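Side-chain contacts in second substrate binding domain of putative amino acid ABC transporter (Streptococcus pneumoniae, PDB 4OEN), which probably binds an amino acid outside the membrane and passes it to the ABC transporter of which it is the second substrate-binding domain: residues A[126-129]-A[134-137]; A[89-94]-A[118-123]; A[145-148]-A[152-155]. All blocks are in the same frame, centred on the assembly; numbering follows the deposited sequence. Where two conformers were deposited one is given.

Interaction 1: A[126-129]-A[134-137]; sequences ENQS and KIKT
Gln128 and Ile135 meet by van der Waals packing, the amide end of the glutamine crossing the CG1-CD1 branch of the isoleucine at a slant. OE1 of Gln128 comes within 3.8 Å of CD1 of Ile135, and the amide carbon CD of Gln128 stands 3.9 Å from that same methyl. With CG anti to the backbone N (chi1 -176°) and the chain extended beyond it, Gln128 spans the gap from its helix to the strand. The segments belong to a beta-alpha-beta crossover of the periplasmic binding protein type II fold: strand 111-115 runs into helices 119-126 and 128-131, and strand 134-138 returns parallel to it. Ile135 points toward the helix segment, and its other neighbours are Val114 of the adjacent strand and Leu124 and Thr125 of the preceding helix.

The polar part is indirect. No hydrogen bond joins the segments, but one water accepts from both, at 3.1 Å from NE2 of Gln128 and 2.9 Å from the backbone N of Ile135. NE2 also donates to the carbonyl of Tyr133, so two acceptors, the water and this carbonyl, hold the amide group at the start of the strand.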
loop_
_atom_site.group_PDB
_atom_site.type_symbol
_atom_site.label_atom_id
_atom_site.label_comp_id
_atom_site.label_asym_id
_atom_site.label_seq_id
_atom_site.Cartn_x
_atom_site.Cartn_y
_atom_site.Cartn_z
ATOM N N GLU A 126 -14.958 4.847 14.399
ATOM C CA GLU A 126 -15.456 3.726 15.182
ATOM C C GLU A 126 -14.851 3.655 16.573
ATOM O O GLU A 126 -15.461 3.093 17.477
ATOM C CB GLU A 126 -15.202 2.409 14.450
ATOM C CG GLU A 126 -16.085 2.211 13.212
ATOM C CD GLU A 126 -17.518 1.809 13.534
ATOM O OE1 GLU A 126 -17.944 1.949 14.699
ATOM O OE2 GLU A 126 -18.226 1.343 12.611
ATOM N N ASN A 127 -13.652 4.207 16.742
ATOM C CA ASN A 127 -12.980 4.120 18.042
ATOM C C ASN A 127 -13.005 5.411 18.856
ATOM O O ASN A 127 -12.391 5.511 19.924
ATOM C CB ASN A 127 -11.544 3.665 17.838
ATOM C CG ASN A 127 -11.462 2.192 17.526
ATOM O OD1 ASN A 127 -11.525 1.361 18.433
ATOM N ND2 ASN A 127 -11.365 1.853 16.243
ATOM N N GLN A 128 -13.746 6.391 18.364
ATOM C CA GLN A 128 -13.733 7.707 18.979
ATOM C C GLN A 128 -14.286 7.700 20.406
ATOM O O GLN A 128 -13.748 8.381 21.278
ATOM C CB GLN A 128 -14.507 8.708 18.118
ATOM C CG GLN A 128 -14.453 10.130 18.660
ATOM C CD GLN A 128 -15.020 11.149 17.693
ATOM O OE1 GLN A 128 -15.873 10.828 16.855
ATOM N NE2 GLN A 128 -14.544 12.379 17.793
ATOM N N SER A 129 -15.348 6.933 20.655
ATOM C CA SER A 129 -15.947 6.895 21.983
ATOM C C SER A 129 -15.028 6.179 22.964
ATOM O O SER A 129 -14.963 6.534 24.142
ATOM C CB SER A 129 -17.315 6.212 21.942
ATOM O OG SER A 129 -18.262 7.020 21.269
ATOM N N LYS A 134 -10.819 14.107 19.594
ATOM C CA LYS A 134 -11.563 14.793 18.539
ATOM C C LYS A 134 -10.980 14.406 17.189
ATOM O O LYS A 134 -9.812 14.033 17.088
ATOM C CB LYS A 134 -11.491 16.308 18.726
ATOM C CG LYS A 134 -12.123 16.825 20.007
ATOM C CD LYS A 134 -11.860 18.316 20.166
ATOM C CE LYS A 134 -12.636 18.904 21.340
ATOM N NZ LYS A 134 -12.380 18.164 22.604
ATOM N N ILE A 135 -11.802 14.486 16.150
ATOM C CA ILE A 135 -11.352 14.192 14.797
ATOM C C ILE A 135 -11.485 15.453 13.962
ATOM O O ILE A 135 -12.527 16.116 13.989
ATOM C CB ILE A 135 -12.175 13.064 14.149
ATOM C CG1 ILE A 135 -12.030 11.769 14.935
ATOM C CG2 ILE A 135 -11.752 12.851 12.688
ATOM C CD1 ILE A 135 -12.934 10.642 14.406
ATOM N N LYS A 136 -10.422 15.802 13.250
ATOM C CA LYS A 136 -10.491 16.860 12.254
ATOM C C LYS A 136 -10.322 16.214 10.888
ATOM O O LYS A 136 -9.354 15.503 10.624
ATOM C CB LYS A 136 -9.436 17.938 12.495
ATOM C CG LYS A 136 -9.492 19.065 11.474
ATOM C CD LYS A 136 -8.624 20.239 11.884
ATOM C CE LYS A 136 -8.662 21.341 10.835
ATOM N NZ LYS A 136 -10.057 21.792 10.547
ATOM N N THR A 137 -11.295 16.458 10.023
ATOM C CA THR A 137 -11.349 15.821 8.716
ATOM C C THR A 137 -10.799 16.705 7.611
ATOM O O THR A 137 -11.112 17.898 7.534
ATOM C CB THR A 137 -12.790 15.444 8.407
ATOM O OG1 THR A 137 -13.299 14.689 9.514
ATOM C CG2 THR A 137 -12.888 14.633 7.120
HETATM O O HOH W 1 -14.596 15.250 16.700
#

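Interaction 2: A[89-94]-A[118-123]; sequences ANTILG and TASQTF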
loop_
_atom_site.group_PDB
_atom_site.type_symbol
_atom_site.label_atom_id
_atom_site.label_comp_id
_atom_site.label_asym_id
_atom_site.label_seq_id
_atom_site.Cartn_x
_atom_site.Cartn_y
_atom_site.Cartn_z
ATOM N N ALA A 89 -1.908 -4.477 4.489
ATOM C CA ALA A 89 -2.109 -3.038 4.546
ATOM C C ALA A 89 -2.744 -2.662 5.871
ATOM O O ALA A 89 -3.748 -3.242 6.266
ATOM C CB ALA A 89 -2.977 -2.574 3.396
ATOM N N ASN A 90 -2.125 -1.709 6.555
ATOM C CA ASN A 90 -2.618 -1.237 7.839
ATOM C C ASN A 90 -2.968 0.229 7.781
ATOM O O ASN A 90 -2.448 0.959 6.944
ATOM C CB ASN A 90 -1.570 -1.412 8.946
ATOM C CG ASN A 90 -1.147 -2.850 9.155
ATOM O OD1 ASN A 90 -1.970 -3.749 9.240
ATOM N ND2 ASN A 90 0.153 -3.065 9.269
ATOM N N THR A 91 -3.848 0.649 8.693
ATOM C CA THR A 91 -3.977 2.055 9.051
ATOM C C THR A 91 -3.115 2.256 10.301
ATOM O O THR A 91 -3.004 1.355 11.120
ATOM C CB THR A 91 -5.452 2.457 9.314
ATOM O OG1 THR A 91 -5.487 3.818 9.734
ATOM C CG2 THR A 91 -6.066 1.609 10.389
ATOM N N ILE A 92 -2.487 3.419 10.424
ATOM C CA ILE A 92 -1.536 3.633 11.516
ATOM C C ILE A 92 -1.521 5.094 11.926
ATOM O O ILE A 92 -1.781 5.989 11.122
ATOM C CB ILE A 92 -0.115 3.149 11.092
ATOM C CG1 ILE A 92 0.795 2.935 12.295
ATOM C CG2 ILE A 92 0.527 4.093 10.087
ATOM C CD1 ILE A 92 2.076 2.191 11.920
ATOM N N LEU A 93 -1.252 5.331 13.203
ATOM C CA LEU A 93 -1.139 6.691 13.712
ATOM C C LEU A 93 0.213 7.319 13.351
ATOM O O LEU A 93 1.260 6.670 13.449
ATOM C CB LEU A 93 -1.311 6.703 15.241
ATOM C CG LEU A 93 -1.609 8.082 15.835
ATOM C CD1 LEU A 93 -3.088 8.429 15.687
ATOM C CD2 LEU A 93 -1.162 8.152 17.301
ATOM N N GLY A 94 0.196 8.592 12.971
ATOM C CA GLY A 94 1.426 9.339 12.717
ATOM C C GLY A 94 1.495 10.564 13.611
ATOM O O GLY A 94 0.479 11.227 13.810
ATOM N N THR A 118 -11.734 7.556 3.859
ATOM C CA THR A 118 -10.669 6.566 3.927
ATOM C C THR A 118 -10.911 5.528 5.006
ATOM O O THR A 118 -11.707 5.742 5.929
ATOM C CB THR A 118 -9.320 7.228 4.209
ATOM O OG1 THR A 118 -9.366 7.837 5.509
ATOM C CG2 THR A 118 -9.026 8.286 3.168
ATOM N N ALA A 119 -10.202 4.410 4.894
ATOM C CA ALA A 119 -10.245 3.376 5.925
ATOM C C ALA A 119 -9.727 3.905 7.251
ATOM O O ALA A 119 -10.218 3.492 8.298
ATOM C CB ALA A 119 -9.454 2.163 5.507
ATOM N N SER A 120 -8.747 4.814 7.209
ATOM C CA SER A 120 -8.265 5.468 8.415
ATOM C C SER A 120 -9.394 6.220 9.118
ATOM O O SER A 120 -9.516 6.201 10.349
ATOM C CB SER A 120 -7.113 6.410 8.078
ATOM O OG SER A 120 -5.970 5.668 7.663
ATOM N N GLN A 121 -10.242 6.867 8.330
ATOM C CA GLN A 121 -11.377 7.586 8.910
ATOM C C GLN A 121 -12.401 6.661 9.558
ATOM O O GLN A 121 -12.946 6.983 10.598
ATOM C CB GLN A 121 -12.048 8.443 7.841
ATOM C CG GLN A 121 -13.262 9.239 8.360
ATOM C CD GLN A 121 -13.977 9.943 7.246
ATOM O OE1 GLN A 121 -14.216 9.358 6.197
ATOM N NE2 GLN A 121 -14.312 11.215 7.456
ATOM N N THR A 122 -12.675 5.527 8.923
ATOM C CA THR A 122 -13.553 4.519 9.482
ATOM C C THR A 122 -13.035 4.044 10.848
ATOM O O THR A 122 -13.776 4.019 11.827
ATOM C CB THR A 122 -13.671 3.328 8.534
ATOM O OG1 THR A 122 -14.043 3.793 7.222
ATOM C CG2 THR A 122 -14.687 2.334 9.046
ATOM N N PHE A 123 -11.758 3.694 10.900
ATOM C CA PHE A 123 -11.173 3.256 12.171
ATOM C C PHE A 123 -11.321 4.342 13.233
ATOM O O PHE A 123 -11.801 4.080 14.339
ATOM C CB PHE A 123 -9.693 2.877 11.979
ATOM C CG PHE A 123 -8.989 2.516 13.254
ATOM C CD1 PHE A 123 -9.001 1.216 13.726
ATOM C CD2 PHE A 123 -8.336 3.484 13.991
ATOM C CE1 PHE A 123 -8.350 0.895 14.909
ATOM C CE2 PHE A 123 -7.698 3.172 15.172
ATOM C CZ PHE A 123 -7.692 1.878 15.626
#
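The hydroxyls of Thr91 and Ser120 meet in a hydrogen bond, OG1 of Thr91 lying 2.8 Å from OG of Ser120, and either could be the donor. Both residues are buried, so each oxygen supplies the other with a polar partner inside the protein. The torsions bring them together: in Thr91, OG1 lies anti to the backbone N (chi1 177°), whereas in Ser120 it is the carbonyl carbon that OG faces away from (chi1 -68°).

The other branch of Thr91 does apolar work. Its methyl CG2 reaches the root of the Phe123 side chain, 4.2 Å from CB of Phe123, with the ring carbon CG of Phe123 about as near, and meets the ring obliquely. One beta-branched residue thus addresses successive turns of the helix, its hydroxyl meeting Ser120 and its methyl Phe123.

The helix start is defined separately. Thr118 is the N-cap residue, and its OG1 accepts from N of Gln121 at 3.1 Å with an N-H...O angle of 150°, satisfying an amide of the first turn. The side chain of Gln121 reaches back to Gly117 and Asn116 in the preceding loop.

Met157 of strand 155-159 touches both Thr91 and Phe123, while Ile182 and Thr180 of strand 180-190 touch Thr91 and Phe123 respectively. Helix 119-126 therefore packs its first turns on strand 87-96, where that strand lies between two antiparallel neighbours of the main sheet, strands 155-159 and 180-190.

Interaction 3: A[145-148]-A[152-155]; sequences YDSL and AIDA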
loop_
_atom_site.group_PDB
_atom_site.type_symbol
_atom_site.label_atom_id
_atom_site.label_comp_id
_atom_site.label_asym_id
_atom_site.label_seq_id
_atom_site.Cartn_x
_atom_site.Cartn_y
_atom_site.Cartn_z
ATOM N N TYR A 145 -1.267 17.132 6.598
ATOM C CA TYR A 145 0.098 17.131 7.128
ATOM C C TYR A 145 0.591 18.552 7.427
ATOM O O TYR A 145 1.439 18.745 8.301
ATOM C CB TYR A 145 1.039 16.380 6.175
ATOM C CG TYR A 145 0.855 14.879 6.314
ATOM C CD1 TYR A 145 1.357 14.204 7.420
ATOM C CD2 TYR A 145 0.141 14.145 5.371
ATOM C CE1 TYR A 145 1.177 12.840 7.573
ATOM C CE2 TYR A 145 -0.047 12.773 5.516
ATOM C CZ TYR A 145 0.469 12.126 6.626
ATOM O OH TYR A 145 0.290 10.769 6.787
ATOM N N ASP A 146 0.040 19.555 6.747
ATOM C CA ASP A 146 0.340 20.939 7.092
ATOM C C ASP A 146 -0.166 21.236 8.496
ATOM O O ASP A 146 0.520 21.863 9.302
ATOM C CB ASP A 146 -0.290 21.907 6.091
ATOM C CG ASP A 146 0.456 21.953 4.776
ATOM O OD1 ASP A 146 1.493 21.266 4.653
ATOM O OD2 ASP A 146 0.011 22.689 3.872
ATOM N N SER A 147 -1.383 20.776 8.780
ATOM C CA SER A 147 -1.976 20.970 10.081
ATOM C C SER A 147 -1.177 20.245 11.169
ATOM O O SER A 147 -0.975 20.785 12.254
ATOM C CB SER A 147 -3.432 20.491 10.064
ATOM O OG SER A 147 -4.064 20.709 11.315
ATOM N N LEU A 148 -0.735 19.021 10.887
ATOM C CA LEU A 148 0.099 18.284 11.845
ATOM C C LEU A 148 1.372 19.076 12.145
ATOM O O LEU A 148 1.789 19.197 13.297
ATOM C CB LEU A 148 0.447 16.888 11.316
ATOM C CG LEU A 148 1.215 15.980 12.299
ATOM C CD1 LEU A 148 0.323 15.611 13.468
ATOM C CD2 LEU A 148 1.792 14.718 11.647
ATOM N N ALA A 152 -1.605 22.189 14.886
ATOM C CA ALA A 152 -3.040 22.452 14.941
ATOM C C ALA A 152 -3.817 21.173 15.258
ATOM O O ALA A 152 -4.884 21.214 15.875
ATOM C CB ALA A 152 -3.519 23.056 13.626
ATOM N N ILE A 153 -3.292 20.045 14.794
ATOM C CA ILE A 153 -3.745 18.734 15.247
ATOM C C ILE A 153 -2.568 18.031 15.928
ATOM O O ILE A 153 -1.409 18.389 15.710
ATOM C CB ILE A 153 -4.295 17.883 14.096
ATOM C CG1 ILE A 153 -3.272 17.786 12.969
ATOM C CG2 ILE A 153 -5.591 18.513 13.562
ATOM C CD1 ILE A 153 -3.656 16.861 11.835
ATOM N N ASP A 154 -2.874 17.031 16.744
ATOM C CA ASP A 154 -1.868 16.336 17.541
ATOM C C ASP A 154 -1.324 15.070 16.888
ATOM O O ASP A 154 -0.265 14.565 17.263
ATOM C CB ASP A 154 -2.468 16.003 18.899
ATOM C CG ASP A 154 -2.894 17.246 19.646
ATOM O OD1 ASP A 154 -1.991 17.994 20.081
ATOM O OD2 ASP A 154 -4.112 17.483 19.796
ATOM N N ALA A 155 -2.060 14.550 15.919
ATOM C CA ALA A 155 -1.737 13.280 15.286
ATOM C C ALA A 155 -2.527 13.170 14.005
ATOM O O ALA A 155 -3.479 13.945 13.788
ATOM C CB ALA A 155 -2.057 12.104 16.206
HETATM O O HOH W 2 1.302 18.134 15.662
#
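Ile153 folds back against the last turns of helix 141-150, in the short connection that leads from this helix into strand 155-159 of the mixed beta sheet. The helix and its two flanking strands form a beta-alpha-beta crossover of the periplasmic binding protein type II fold, with strands 134-138 and 155-159 parallel and strand 111-115 between them.

From CB outward the isoleucine meets the helix atom by atom. CB lies 4.0 Å from OG of Ser147. Next, CG1 sits between the backbone N and the carbonyl carbon of its own residue (chi1 54°), which turns that branch to the helix, where it packs 3.5 Å from the backbone N of Leu148. The methyl CG2, like CG1, lies 3.5 Å from OG of Ser147. At the tip, CD1 is 4.1 Å from CB of Leu148, an apolar contact. Lys136 and Phe138 of strand 134-138 bear on the same isoleucine.

Ser147 also meets Ala152: its OG lies 3.3 Å from CB of Ala152. Its carbonyl oxygen accepts a weak, bent hydrogen bond from N of Ala152, with an N-H...O angle of 133°, and is also hydrogen-bonded to OG1 of Thr150.

Leu148, its CG anti to the backbone N, directs CD1 onto the chain beyond the isoleucine, 3.6 Å from N of Ala155, while Leu173 of strand 173-174 also packs on this leucine. One water bridges the two backbones, donating to O of Leu148 and, at 2.7 Å, to O of Ile153.

How the interactions relate
The three contacts show how differently helices can be joined to the chain around them. Interaction 1 lies at the surface and interactions 2 and 3 are buried. A direct hydroxyl pair links helix to strand in interaction 2; interaction 1 has a water in that role, and interaction 3, a local turn, combines apolar packing with a weak backbone bond and a water. Interactions 1 and 2 use consecutive helices and the same sheet, and touch where Thr137 packs on Gln121. Interaction 3 follows in the chain: Ile153 packs on Lys136 of interaction 1, while Ala155 meets Leu93 and Gly94 of the strand used by interaction 2.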